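Long-range contacts in beta subunit of photoactivated adenylyl cyclase (Beggiatoa sp. PS, PDB 5M2A), which probably makes cyclic AMP from ATP under blue light, coupling a flavin-binding BLUF photoreceptor domain to a class III adenylyl cyclase domain: residues S185-I190 / L223-E228; I11-G16 / R73-L78; I310-H315 / I324-V329; M4-V9 / G56-V61. All coordinates share one frame; numbering follows the deposited sequence. Where two conformers were deposited one is given.

In the fold
From the N terminus, strand 5-14 supplies the first segments of both contact 4 and contact 2, and their partners follow in the same order, so the two contacts cross. Contact 4 closes a loop of 46 residues by joining the strand's start to the entry of helix 58-69; contact 2 closes one of 56 residues by pairing the end of that strand with residues 73-78. Both tie neighbouring elements to this BLUF-sheet strand. In the cyclase domain, contact 1 (32 intervening residues) joins helices 173-193 and 215-235, and contact 3 closes a hairpin with only eight residues between. Contacts 1 and 3 follow in series and touch where CD2 of Leu223 lies 4.3 Å from CG2 of Val329.

Contact 1: residues S185-I190 / L223-E228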
loop_
_atom_site.group_PDB
_atom_site.type_symbol
_atom_site.label_atom_id
_atom_site.label_comp_id
_atom_site.label_asym_id
_atom_site.label_seq_id
_atom_site.Cartn_x
_atom_site.Cartn_y
_atom_site.Cartn_z
ATOM N N SER A 185 -3.633 9.627 11.444
ATOM C CA SER A 185 -5.041 9.966 11.270
ATOM C C SER A 185 -5.217 11.449 10.979
ATOM O O SER A 185 -5.990 11.831 10.092
ATOM C CB SER A 185 -5.833 9.571 12.521
ATOM O OG SER A 185 -7.220 9.825 12.354
ATOM N N ILE A 186 -4.506 12.296 11.717
ATOM C CA ILE A 186 -4.621 13.739 11.532
ATOM C C ILE A 186 -4.096 14.141 10.165
ATOM O O ILE A 186 -4.746 14.882 9.427
ATOM C CB ILE A 186 -3.861 14.473 12.651
ATOM C CG1 ILE A 186 -4.605 14.328 13.976
ATOM C CG2 ILE A 186 -3.656 15.963 12.297
ATOM C CD1 ILE A 186 -3.755 14.714 15.193
ATOM N N CYS A 187 -2.904 13.661 9.813
ATOM C CA CYS A 187 -2.322 14.035 8.529
ATOM C C CYS A 187 -3.204 13.590 7.381
ATOM O O CYS A 187 -3.502 14.372 6.473
ATOM C CB CYS A 187 -0.926 13.445 8.386
ATOM S SG CYS A 187 0.315 14.158 9.516
ATOM N N THR A 188 -3.644 12.334 7.407
ATOM C CA THR A 188 -4.440 11.813 6.299
ATOM C C THR A 188 -5.751 12.577 6.136
ATOM O O THR A 188 -6.171 12.896 5.010
ATOM C CB THR A 188 -4.714 10.328 6.530
ATOM O OG1 THR A 188 -3.474 9.636 6.582
ATOM C CG2 THR A 188 -5.554 9.752 5.387
ATOM N N ARG A 189 -6.437 12.852 7.247
ATOM C CA ARG A 189 -7.702 13.574 7.159
ATOM C C ARG A 189 -7.515 14.931 6.497
ATOM O O ARG A 189 -8.276 15.311 5.599
ATOM C CB ARG A 189 -8.327 13.730 8.551
ATOM C CG ARG A 189 -9.557 14.624 8.562
ATOM C CD ARG A 189 -10.254 14.647 9.919
ATOM N NE ARG A 189 -9.310 14.658 11.032
ATOM C CZ ARG A 189 -8.754 15.758 11.537
ATOM N NH1 ARG A 189 -9.029 16.959 11.017
ATOM N NH2 ARG A 189 -7.910 15.656 12.560
ATOM N N ILE A 190 -6.487 15.663 6.915
ATOM C CA ILE A 190 -6.320 17.033 6.455
ATOM C C ILE A 190 -5.822 17.058 5.018
ATOM O O ILE A 190 -6.334 17.822 4.199
ATOM C CB ILE A 190 -5.386 17.800 7.405
ATOM C CG1 ILE A 190 -6.080 17.940 8.773
ATOM C CG2 ILE A 190 -5.029 19.176 6.838
ATOM C CD1 ILE A 190 -5.199 18.540 9.867
ATOM N N LEU A 223 0.110 23.870 7.462
ATOM C CA LEU A 223 -0.164 24.702 8.634
ATOM C C LEU A 223 -1.286 24.117 9.479
ATOM O O LEU A 223 -1.245 24.180 10.713
ATOM C CB LEU A 223 -0.517 26.122 8.195
ATOM C CG LEU A 223 0.584 26.801 7.389
ATOM C CD1 LEU A 223 0.061 28.108 6.783
ATOM C CD2 LEU A 223 1.797 27.052 8.275
ATOM N N ASP A 224 -2.302 23.553 8.833
ATOM C CA ASP A 224 -3.397 22.948 9.584
ATOM C C ASP A 224 -2.917 21.753 10.392
ATOM O O ASP A 224 -3.358 21.550 11.534
ATOM C CB ASP A 224 -4.531 22.535 8.638
ATOM C CG ASP A 224 -5.394 23.715 8.210
ATOM O OD1 ASP A 224 -5.048 24.866 8.559
ATOM O OD2 ASP A 224 -6.417 23.490 7.522
ATOM N N ILE A 225 -2.021 20.942 9.820
ATOM C CA ILE A 225 -1.417 19.839 10.568
ATOM C C ILE A 225 -0.709 20.367 11.805
ATOM O O ILE A 225 -0.929 19.898 12.932
ATOM C CB ILE A 225 -0.426 19.064 9.684
ATOM C CG1 ILE A 225 -1.146 18.378 8.533
ATOM C CG2 ILE A 225 0.343 18.045 10.521
ATOM C CD1 ILE A 225 -2.138 17.414 8.983
ATOM N N ILE A 226 0.179 21.337 11.592
ATOM C CA ILE A 226 0.913 21.931 12.705
ATOM C C ILE A 226 -0.053 22.474 13.747
ATOM O O ILE A 226 0.127 22.268 14.958
ATOM C CB ILE A 226 1.841 23.030 12.167
ATOM C CG1 ILE A 226 2.935 22.420 11.284
ATOM C CG2 ILE A 226 2.399 23.910 13.306
ATOM C CD1 ILE A 226 3.618 23.457 10.391
ATOM N N SER A 227 -1.097 23.161 13.290
ATOM C CA SER A 227 -2.055 23.770 14.204
ATOM C C SER A 227 -2.792 22.713 15.011
ATOM O O SER A 227 -2.992 22.868 16.220
ATOM C CB SER A 227 -3.042 24.639 13.423
ATOM O OG SER A 227 -4.068 25.125 14.278
ATOM N N GLU A 228 -3.203 21.621 14.357
ATOM C CA GLU A 228 -3.938 20.591 15.076
ATOM C C GLU A 228 -3.052 19.896 16.097
ATOM O O GLU A 228 -3.518 19.540 17.188
ATOM C CB GLU A 228 -4.527 19.578 14.099
ATOM C CG GLU A 228 -5.709 20.136 13.310
ATOM C CD GLU A 228 -6.752 19.068 12.983
ATOM O OE1 GLU A 228 -6.633 17.937 13.504
ATOM O OE2 GLU A 228 -7.692 19.354 12.208
#
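Arg189 and Glu228 meet end-on in a salt bridge of two hydrogen bonds: NH2 of Arg189 reaches OE1 of Glu228 at 2.8 Å, and NH1 of Arg189 reaches OE2 of Glu228 at 3.0 Å. Both bonds are nearly straight, and guanidinium and carboxylate lie 19° from coplanar, with OE1 using its syn lone pair. Bent at chi3 (39°), Arg189 turns its guanidinium toward Glu228 although its CB points elsewhere. Replacing Glu228 by an alanine removes both acceptors and would probably leave the Arg189 guanidinium without its mate and free to turn.

The partners stand on helices 173-193 and 215-235, whose segment axes approach to 9.8 Å at 145°, close to antiparallel. These long helices pack beside the central sheet of the class III cyclase fold; strands 197-202 and 205-211 run between them in the chain.

Apolar contacts fill the interface beside the bridge. Tentatively, since Ile225 has two deposited conformers, its CD1 lies 3.9 Å from CG2 of Ile186 and its CG2 4.0 Å from SG of Cys187. Ile190 spreads its branches: CG2 touches CB of Asp224 at 3.8 Å, and CD1 meets CG of Glu228 at 3.8 Å. The Asp224 carboxylate is hydrogen-bonded to Tyr194.

Contact 2: residues I11-G16 / R73-L78; sequences ISKISG and RHTNIL. With FMN (flavin mononucleotide), chain F.
Residues Ile11 to Ser15 pair antiparallel with Arg73 to Leu78 in the sheet of the BLUF domain, at the end of the flavin pocket that receives the dimethylbenzene ring. Ile11 and Leu78 form one hydrogen-bonded pair and Lys13 and Thr75 another, the bond from Lys13 N to Thr75 O measuring 2.8 Å. Between them the register slips by one, a beta bulge: Asn76 and Ile77 face the single residue Ser12, and the chain turns a corner at Asn76, where phi is positive (48°). Beyond Thr75, Ser15 N donates to Arg73 O at 2.9 Å, from above the carbonyl plane.

His74 carries the contact to the flavin. With chi1 at 62°, its ring stands where OG of Ser12 meets ND1 of His74 in the ring plane at 2.9 Å; NE2 bonds to the backbone O of Ile68, so both ring nitrogens are held and rotation is restricted. The imidazole is sandwiched: methyl C8M of the flavin sits 3.8 Å above its centre, and CD1 of Ile77 covers the opposite face, offset toward the rim. Arg73 brings NH2 to 3.2 Å from O3' of the flavin ribityl chain, in the guanidinium plane; Asp71 forms a salt bridge with this arginine and also bonds to the flavin.

Strand 49-55 flanks strand 5-14 through the backbone pairing of Ser12 with Phe50. Helix 58-69 packs on Ile77, and helix 110-129 covers Ile11 and Leu78, with Ile119 of the second subunit also touching Ile11.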
loop_
_atom_site.group_PDB
_atom_site.type_symbol
_atom_site.label_atom_id
_atom_site.label_comp_id
_atom_site.label_asym_id
_atom_site.label_seq_id
_atom_site.Cartn_x
_atom_site.Cartn_y
_atom_site.Cartn_z
ATOM N N ILE A 11 -20.442 -0.102 -4.692
ATOM C CA ILE A 11 -20.775 -0.588 -3.365
ATOM C C ILE A 11 -20.744 0.589 -2.398
ATOM O O ILE A 11 -20.096 1.613 -2.637
ATOM C CB ILE A 11 -19.821 -1.697 -2.899
ATOM C CG1 ILE A 11 -18.380 -1.201 -2.957
ATOM C CG2 ILE A 11 -19.986 -2.920 -3.764
ATOM C CD1 ILE A 11 -17.379 -2.243 -2.530
ATOM N N SER A 12 -21.460 0.430 -1.292
ATOM C CA SER A 12 -21.531 1.487 -0.297
ATOM C C SER A 12 -21.842 0.880 1.060
ATOM O O SER A 12 -22.291 -0.263 1.170
ATOM C CB SER A 12 -22.580 2.535 -0.671
ATOM O OG SER A 12 -23.882 2.012 -0.504
ATOM N N LYS A 13 -21.586 1.671 2.096
ATOM C CA LYS A 13 -21.932 1.330 3.467
ATOM C C LYS A 13 -23.239 2.011 3.835
ATOM O O LYS A 13 -23.367 3.230 3.696
ATOM C CB LYS A 13 -20.828 1.760 4.437
ATOM C CG LYS A 13 -21.087 1.372 5.879
ATOM C CD LYS A 13 -19.926 1.787 6.778
ATOM C CE LYS A 13 -20.187 1.425 8.226
ATOM N NZ LYS A 13 -19.062 1.823 9.125
ATOM N N ILE A 14 -24.203 1.222 4.302
ATOM C CA ILE A 14 -25.476 1.773 4.746
ATOM C C ILE A 14 -25.249 2.620 5.990
ATOM O O ILE A 14 -24.646 2.163 6.969
ATOM C CB ILE A 14 -26.479 0.643 5.014
ATOM C CG1 ILE A 14 -26.551 -0.290 3.803
ATOM C CG2 ILE A 14 -27.838 1.215 5.363
ATOM C CD1 ILE A 14 -27.435 -1.503 4.014
ATOM N N SER A 15 -25.733 3.862 5.957
ATOM C CA SER A 15 -25.562 4.778 7.081
ATOM C C SER A 15 -26.413 4.327 8.261
ATOM O O SER A 15 -27.642 4.262 8.158
ATOM C CB SER A 15 -25.941 6.199 6.671
ATOM O OG SER A 15 -25.062 6.706 5.683
ATOM N N GLY A 16 -25.761 4.029 9.383
ATOM C CA GLY A 16 -26.458 3.571 10.570
ATOM C C GLY A 16 -27.259 2.313 10.298
ATOM O O GLY A 16 -26.917 1.492 9.439
ATOM N N ARG A 73 -28.188 8.369 3.136
ATOM C CA ARG A 73 -28.468 7.040 3.662
ATOM C C ARG A 73 -27.333 6.050 3.444
ATOM O O ARG A 73 -27.440 4.902 3.887
ATOM C CB ARG A 73 -29.769 6.504 3.048
ATOM C CG ARG A 73 -31.015 7.206 3.579
ATOM C CD ARG A 73 -32.258 6.911 2.738
ATOM N NE ARG A 73 -32.252 7.656 1.481
ATOM C CZ ARG A 73 -33.310 7.799 0.688
ATOM N NH1 ARG A 73 -34.469 7.248 1.023
ATOM N NH2 ARG A 73 -33.213 8.499 -0.436
ATOM N N HIS A 74 -26.248 6.456 2.791
ATOM C CA HIS A 74 -25.101 5.570 2.670
ATOM C C HIS A 74 -23.827 6.400 2.574
ATOM O O HIS A 74 -23.863 7.616 2.366
ATOM C CB HIS A 74 -25.252 4.605 1.479
ATOM C CG HIS A 74 -25.330 5.279 0.144
ATOM N ND1 HIS A 74 -25.105 4.603 -1.036
ATOM C CD2 HIS A 74 -25.607 6.558 -0.203
ATOM C CE1 HIS A 74 -25.239 5.435 -2.053
ATOM N NE2 HIS A 74 -25.545 6.628 -1.575
ATOM N N THR A 75 -22.695 5.725 2.758
ATOM C CA THR A 75 -21.400 6.384 2.848
ATOM C C THR A 75 -20.337 5.417 2.346
ATOM O O THR A 75 -20.632 4.264 2.021
ATOM C CB THR A 75 -21.112 6.838 4.283
ATOM O OG1 THR A 75 -19.939 7.663 4.299
ATOM C CG2 THR A 75 -20.885 5.630 5.180
ATOM N N ASN A 76 -19.089 5.891 2.298
ATOM C CA ASN A 76 -17.964 5.113 1.769
ATOM C C ASN A 76 -18.329 4.489 0.424
ATOM O O ASN A 76 -18.241 3.276 0.215
ATOM C CB ASN A 76 -17.506 4.048 2.767
ATOM C CG ASN A 76 -16.143 3.461 2.417
ATOM O OD1 ASN A 76 -15.801 2.345 2.821
ATOM N ND2 ASN A 76 -15.361 4.211 1.648
ATOM N N ILE A 77 -18.751 5.343 -0.500
ATOM C CA ILE A 77 -19.199 4.883 -1.809
ATOM C C ILE A 77 -17.994 4.670 -2.714
ATOM O O ILE A 77 -17.145 5.557 -2.863
ATOM C CB ILE A 77 -20.186 5.887 -2.422
ATOM C CG1 ILE A 77 -21.385 6.078 -1.489
ATOM C CG2 ILE A 77 -20.622 5.417 -3.808
ATOM C CD1 ILE A 77 -22.212 7.308 -1.807
ATOM N N LEU A 78 -17.916 3.491 -3.327
ATOM C CA LEU A 78 -16.848 3.177 -4.269
ATOM C C LEU A 78 -17.474 2.585 -5.520
ATOM O O LEU A 78 -18.073 1.504 -5.472
ATOM C CB LEU A 78 -15.820 2.222 -3.664
ATOM C CG LEU A 78 -14.737 1.742 -4.635
ATOM C CD1 LEU A 78 -13.926 2.909 -5.164
ATOM C CD2 LEU A 78 -13.822 0.709 -3.991
HETATM N N1 FMN F . -32.838 7.348 -6.863
HETATM C C2 FMN F . -33.214 7.085 -8.166
HETATM O O2 FMN F . -33.914 7.886 -8.776
HETATM N N3 FMN F . -32.793 5.933 -8.798
HETATM C C4 FMN F . -31.997 5.033 -8.121
HETATM O O4 FMN F . -31.621 4.001 -8.676
HETATM C C4A FMN F . -31.620 5.290 -6.813
HETATM N N5 FMN F . -30.829 4.380 -6.154
HETATM C C5A FMN F . -30.447 4.621 -4.860
HETATM C C6 FMN F . -29.648 3.696 -4.210
HETATM C C7 FMN F . -29.254 3.925 -2.901
HETATM C C7M FMN F . -28.391 2.907 -2.218
HETATM C C8 FMN F . -29.664 5.084 -2.244
HETATM C C8M FMN F . -29.245 5.343 -0.830
HETATM C C9 FMN F . -30.466 6.014 -2.900
HETATM C C9A FMN F . -30.858 5.784 -4.213
HETATM N N10 FMN F . -31.651 6.703 -4.871
HETATM C C10 FMN F . -32.039 6.454 -6.176
HETATM C "C1'" FMN F . -32.100 7.940 -4.140
HETATM C "C2'" FMN F . -31.518 9.239 -4.683
HETATM O "O2'" FMN F . -30.293 9.501 -4.040
HETATM C "C3'" FMN F . -32.497 10.368 -4.391
HETATM O "O3'" FMN F . -32.894 10.291 -3.037
HETATM C "C4'" FMN F . -33.727 10.250 -5.284
HETATM O "O4'" FMN F . -33.333 10.290 -6.637
HETATM C "C5'" FMN F . -34.718 11.378 -5.022
HETATM O "O5'" FMN F . -34.083 12.609 -5.285
HETATM P P FMN F . -34.930 13.974 -5.344
HETATM O O1P FMN F . -35.597 14.052 -6.696
HETATM O O2P FMN F . -35.980 13.960 -4.253
HETATM O O3P FMN F . -33.995 15.146 -5.152
#

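Contact 3: residues I310-H315 / I324-V329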
loop_
_atom_site.group_PDB
_atom_site.type_symbol
_atom_site.label_atom_id
_atom_site.label_comp_id
_atom_site.label_asym_id
_atom_site.label_seq_id
_atom_site.Cartn_x
_atom_site.Cartn_y
_atom_site.Cartn_z
ATOM N N ILE A 310 9.365 33.726 3.118
ATOM C CA ILE A 310 10.625 34.026 3.781
ATOM C C ILE A 310 11.701 33.167 3.140
ATOM O O ILE A 310 11.557 31.940 3.063
ATOM C CB ILE A 310 10.536 33.767 5.297
ATOM C CG1 ILE A 310 9.588 34.782 5.946
ATOM C CG2 ILE A 310 11.924 33.829 5.924
ATOM C CD1 ILE A 310 9.349 34.560 7.420
ATOM N N ASN A 311 12.762 33.807 2.657
ATOM C CA ASN A 311 13.847 33.078 2.017
ATOM C C ASN A 311 14.833 32.589 3.072
ATOM O O ASN A 311 15.448 33.396 3.781
ATOM C CB ASN A 311 14.552 33.951 0.984
ATOM C CG ASN A 311 15.605 33.191 0.212
ATOM O OD1 ASN A 311 16.695 32.923 0.721
ATOM N ND2 ASN A 311 15.281 32.823 -1.020
ATOM N N LEU A 312 14.996 31.269 3.157
ATOM C CA LEU A 312 15.893 30.639 4.112
ATOM C C LEU A 312 17.245 30.287 3.500
ATOM O O LEU A 312 17.986 29.478 4.069
ATOM C CB LEU A 312 15.228 29.394 4.702
ATOM C CG LEU A 312 13.920 29.710 5.426
ATOM C CD1 LEU A 312 13.258 28.444 5.937
ATOM C CD2 LEU A 312 14.187 30.682 6.573
ATOM N N GLY A 313 17.568 30.863 2.341
ATOM C CA GLY A 313 18.882 30.704 1.750
ATOM C C GLY A 313 19.035 29.396 0.997
ATOM O O GLY A 313 18.148 28.544 0.959
ATOM N N ALA A 314 20.201 29.246 0.374
ATOM C CA ALA A 314 20.505 28.039 -0.381
ATOM C C ALA A 314 21.026 26.943 0.541
ATOM O O ALA A 314 21.842 27.194 1.433
ATOM C CB ALA A 314 21.530 28.335 -1.478
ATOM N N HIS A 315 20.539 25.722 0.321
ATOM C CA HIS A 315 20.978 24.538 1.045
ATOM C C HIS A 315 21.215 23.415 0.046
ATOM O O HIS A 315 20.532 23.324 -0.978
ATOM C CB HIS A 315 19.944 24.101 2.093
ATOM C CG HIS A 315 19.670 25.134 3.138
ATOM N ND1 HIS A 315 20.205 25.069 4.406
ATOM C CD2 HIS A 315 18.925 26.265 3.100
ATOM C CE1 HIS A 315 19.797 26.113 5.107
ATOM N NE2 HIS A 315 19.020 26.854 4.337
ATOM N N ILE A 324 19.791 24.326 -3.495
ATOM C CA ILE A 324 18.461 24.806 -3.846
ATOM C C ILE A 324 18.030 25.868 -2.842
ATOM O O ILE A 324 18.324 25.778 -1.644
ATOM C CB ILE A 324 17.430 23.660 -3.886
ATOM C CG1 ILE A 324 17.411 22.935 -2.539
ATOM C CG2 ILE A 324 17.737 22.693 -5.018
ATOM C CD1 ILE A 324 16.121 22.212 -2.265
ATOM N N GLU A 325 17.319 26.875 -3.341
ATOM C CA GLU A 325 16.741 27.895 -2.478
ATOM C C GLU A 325 15.633 27.285 -1.634
ATOM O O GLU A 325 14.759 26.584 -2.153
ATOM C CB GLU A 325 16.187 29.049 -3.310
ATOM C CG GLU A 325 17.247 30.000 -3.813
ATOM C CD GLU A 325 18.044 30.616 -2.677
ATOM O OE1 GLU A 325 17.456 31.361 -1.865
ATOM O OE2 GLU A 325 19.258 30.343 -2.587
ATOM N N VAL A 326 15.663 27.549 -0.333
ATOM C CA VAL A 326 14.640 27.056 0.585
ATOM C C VAL A 326 13.782 28.228 1.027
ATOM O O VAL A 326 14.301 29.306 1.339
ATOM C CB VAL A 326 15.258 26.349 1.800
ATOM C CG1 VAL A 326 14.150 25.884 2.746
ATOM C CG2 VAL A 326 16.111 25.187 1.334
ATOM N N TYR A 327 12.472 28.018 1.047
ATOM C CA TYR A 327 11.521 29.024 1.479
ATOM C C TYR A 327 10.632 28.463 2.575
ATOM O O TYR A 327 10.536 27.254 2.777
ATOM C CB TYR A 327 10.633 29.498 0.322
ATOM C CG TYR A 327 11.356 30.296 -0.719
ATOM C CD1 TYR A 327 11.975 29.673 -1.800
ATOM C CD2 TYR A 327 11.431 31.676 -0.622
ATOM C CE1 TYR A 327 12.649 30.417 -2.758
ATOM C CE2 TYR A 327 12.098 32.420 -1.569
ATOM C CZ TYR A 327 12.700 31.788 -2.631
ATOM O OH TYR A 327 13.363 32.547 -3.568
ATOM N N THR A 328 9.953 29.379 3.249
ATOM C CA THR A 328 8.905 29.048 4.191
ATOM C C THR A 328 7.887 30.178 4.159
ATOM O O THR A 328 7.985 31.101 3.343
ATOM C CB THR A 328 9.483 28.817 5.592
ATOM O OG1 THR A 328 8.447 28.338 6.457
ATOM C CG2 THR A 328 10.049 30.109 6.160
ATOM N N VAL A 329 6.885 30.089 5.029
ATOM C CA VAL A 329 5.952 31.187 5.240
ATOM C C VAL A 329 6.047 31.629 6.693
ATOM O O VAL A 329 6.383 30.840 7.582
ATOM C CB VAL A 329 4.497 30.816 4.858
ATOM C CG1 VAL A 329 4.399 30.517 3.341
ATOM C CG2 VAL A 329 3.992 29.618 5.666
#
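Leu312 and Thr328 make the close apolar packing of this contact, CD1 of Leu312 lying 3.6 Å from CG2 of Thr328. The same methyl of Thr328 touches CB of Ile310 at 3.8 Å, the two side chains running side by side. Further along, CD2 of His315 meets CG2 of Val326 at 3.5 Å, the side chains crossing at about a right angle. Helix 274-285 covers this region through Leu282 and Leu285.

The two strands form an antiparallel hairpin at the edge of the cyclase sheet, with strand 324-329 pairing on to strand 293-296. A beta bulge interrupts it: Val326 O takes Leu312 N at 2.8 Å, whereas Val326 N donates to Gly313 O, one residue on. NE2 of His315 spans the bulge to reach Leu312 O at 2.8 Å, near its own ring plane.

The face of Asn311, Ala314, Glu325 and Tyr327 is the more exposed and mainly polar one. Asn311, its CG anti to the backbone N (chi1 -175°), gives ND2 to OE1 of Glu325 at 2.8 Å, with amide and carboxylate 16° from coplanar. Its OD1 accepts Gly313 N in an Asx turn, so both ends of the amide are engaged. The Tyr327 ring stands almost perpendicular to that amide, at 87°.

Contact 4: residues M4-V9 / G56-V61; sequences MMKRLV and GENEKV
Asn58 and Lys6 are brought together by their first torsions: CG of Asn58 lies anti to its carbonyl carbon (chi1 -50°), and CG of Lys6 is placed between its own backbone N and carbonyl carbon (chi1 68°). The amide therefore lies across the aliphatic part of the lysine, with OD1 of Asn58 3.2 Å from CB of Lys6. CD of Lys6 runs on past CA of Asn58 at 3.6 Å. The lysine continues to a salt bridge between NZ and Asp62. Met4, extended as far as its sulfur, passes the other end of the amide, where ND2 of Asn58 makes a weak hydrogen bond to SD of Met4 at 3.7 Å. Putting an alanine at Asn58 removes the amide and would probably leave the Met4 thioether free to turn and open a gap beside Lys6.

These groups meet where strand 49-55 passes into helix 58-69, the second helix of the βαββαβ core of the BLUF domain. Lys6 and Gly56 form a hydrogen-bonded antiparallel pair, with Lys6 N donating to Gly56 O at 2.8 Å and Gly56 N to Lys6 O at 3.1 Å. Glu57 then occupies the N-cap position, and Asn58 N, in the first turn, bonds to Met4 O at 3.3 Å. At Gly56 (phi 156°) a CB would run into the preceding carbonyl oxygen and be crowded by CG2 of Val61. One turn into the helix, CG1 of Val61 slides past CD2 of Leu8 at 3.6 Å, and Leu8 also packs on Leu54 of strand 49-55.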
loop_
_atom_site.group_PDB
_atom_site.type_symbol
_atom_site.label_atom_id
_atom_site.label_comp_id
_atom_site.label_asym_id
_atom_site.label_seq_id
_atom_site.Cartn_x
_atom_site.Cartn_y
_atom_site.Cartn_z
ATOM N N MET A 4 -26.183 6.474 -26.838
ATOM C CA MET A 4 -25.214 5.558 -26.244
ATOM C C MET A 4 -25.520 5.313 -24.766
ATOM O O MET A 4 -25.911 6.231 -24.047
ATOM C CB MET A 4 -23.793 6.099 -26.405
ATOM C CG MET A 4 -22.719 5.196 -25.820
ATOM S SD MET A 4 -21.049 5.844 -26.004
ATOM C CE MET A 4 -20.891 5.854 -27.789
ATOM N N MET A 5 -25.335 4.075 -24.317
ATOM C CA MET A 5 -25.644 3.677 -22.951
ATOM C C MET A 5 -24.396 3.215 -22.208
ATOM O O MET A 5 -23.420 2.749 -22.801
ATOM C CB MET A 5 -26.688 2.558 -22.928
ATOM C CG MET A 5 -28.060 2.951 -23.435
ATOM S SD MET A 5 -29.226 1.600 -23.186
ATOM C CE MET A 5 -28.524 0.356 -24.268
ATOM N N LYS A 6 -24.451 3.335 -20.883
ATOM C CA LYS A 6 -23.375 2.879 -20.014
ATOM C C LYS A 6 -23.967 2.100 -18.847
ATOM O O LYS A 6 -25.172 2.141 -18.589
ATOM C CB LYS A 6 -22.539 4.049 -19.483
ATOM C CG LYS A 6 -23.304 4.931 -18.519
ATOM C CD LYS A 6 -22.521 6.169 -18.142
ATOM C CE LYS A 6 -21.282 5.825 -17.343
ATOM N NZ LYS A 6 -20.493 7.046 -17.039
ATOM N N ARG A 7 -23.097 1.388 -18.137
ATOM C CA ARG A 7 -23.499 0.629 -16.963
ATOM C C ARG A 7 -22.427 0.788 -15.901
ATOM O O ARG A 7 -21.239 0.587 -16.176
ATOM C CB ARG A 7 -23.718 -0.847 -17.305
ATOM C CG ARG A 7 -24.058 -1.734 -16.120
ATOM C CD ARG A 7 -24.646 -3.058 -16.586
ATOM N NE ARG A 7 -23.826 -3.692 -17.613
ATOM C CZ ARG A 7 -24.214 -3.888 -18.869
ATOM N NH1 ARG A 7 -25.422 -3.511 -19.261
ATOM N NH2 ARG A 7 -23.393 -4.470 -19.733
ATOM N N LEU A 8 -22.842 1.159 -14.695
ATOM C CA LEU A 8 -21.922 1.302 -13.581
ATOM C C LEU A 8 -22.359 0.419 -12.420
ATOM O O LEU A 8 -23.541 0.119 -12.240
ATOM C CB LEU A 8 -21.800 2.768 -13.133
ATOM C CG LEU A 8 -22.967 3.568 -12.549
ATOM C CD1 LEU A 8 -23.180 3.263 -11.070
ATOM C CD2 LEU A 8 -22.717 5.057 -12.744
ATOM N N VAL A 9 -21.380 0.008 -11.622
ATOM C CA VAL A 9 -21.631 -0.808 -10.446
ATOM C C VAL A 9 -20.856 -0.185 -9.305
ATOM O O VAL A 9 -19.705 0.222 -9.493
ATOM C CB VAL A 9 -21.202 -2.271 -10.656
ATOM C CG1 VAL A 9 -21.586 -3.118 -9.450
ATOM C CG2 VAL A 9 -21.813 -2.838 -11.928
ATOM N N GLY A 56 -28.231 2.759 -18.558
ATOM C CA GLY A 56 -29.037 3.698 -19.317
ATOM C C GLY A 56 -28.127 4.629 -20.090
ATOM O O GLY A 56 -26.904 4.509 -20.049
ATOM N N GLU A 57 -28.750 5.571 -20.799
ATOM C CA GLU A 57 -27.974 6.553 -21.543
ATOM C C GLU A 57 -27.051 7.319 -20.602
ATOM O O GLU A 57 -27.399 7.595 -19.449
ATOM C CB GLU A 57 -28.897 7.505 -22.307
ATOM C CG GLU A 57 -29.235 7.002 -23.702
ATOM C CD GLU A 57 -30.333 7.800 -24.369
ATOM O OE1 GLU A 57 -30.976 8.622 -23.680
ATOM O OE2 GLU A 57 -30.557 7.607 -25.583
ATOM N N ASN A 58 -25.857 7.640 -21.103
ATOM C CA ASN A 58 -24.770 8.086 -20.236
ATOM C C ASN A 58 -25.150 9.323 -19.430
ATOM O O ASN A 58 -24.867 9.398 -18.229
ATOM C CB ASN A 58 -23.519 8.358 -21.068
ATOM C CG ASN A 58 -23.177 7.209 -21.992
ATOM O OD1 ASN A 58 -23.575 6.070 -21.755
ATOM N ND2 ASN A 58 -22.437 7.503 -23.054
ATOM N N GLU A 59 -25.790 10.302 -20.068
ATOM C CA GLU A 59 -26.145 11.523 -19.351
ATOM C C GLU A 59 -27.144 11.236 -18.240
ATOM O O GLU A 59 -27.018 11.770 -17.132
ATOM C CB GLU A 59 -26.702 12.566 -20.320
ATOM C CG GLU A 59 -26.802 13.955 -19.714
ATOM C CD GLU A 59 -27.131 15.022 -20.739
ATOM O OE1 GLU A 59 -27.935 14.746 -21.655
ATOM O OE2 GLU A 59 -26.578 16.137 -20.634
ATOM N N LYS A 60 -28.132 10.380 -18.507
ATOM C CA LYS A 60 -29.125 10.057 -17.488
ATOM C C LYS A 60 -28.499 9.307 -16.319
ATOM O O LYS A 60 -28.854 9.546 -15.160
ATOM C CB LYS A 60 -30.257 9.241 -18.109
ATOM C CG LYS A 60 -30.967 9.949 -19.250
ATOM C CD LYS A 60 -31.628 11.231 -18.776
ATOM C CE LYS A 60 -32.380 11.910 -19.910
ATOM N NZ LYS A 60 -33.179 13.071 -19.432
ATOM N N VAL A 61 -27.561 8.401 -16.600
ATOM C CA VAL A 61 -26.931 7.633 -15.530
ATOM C C VAL A 61 -26.021 8.523 -14.692
ATOM O O VAL A 61 -25.973 8.400 -13.462
ATOM C CB VAL A 61 -26.171 6.427 -16.113
ATOM C CG1 VAL A 61 -25.380 5.727 -15.026
ATOM C CG2 VAL A 61 -27.133 5.455 -16.749
#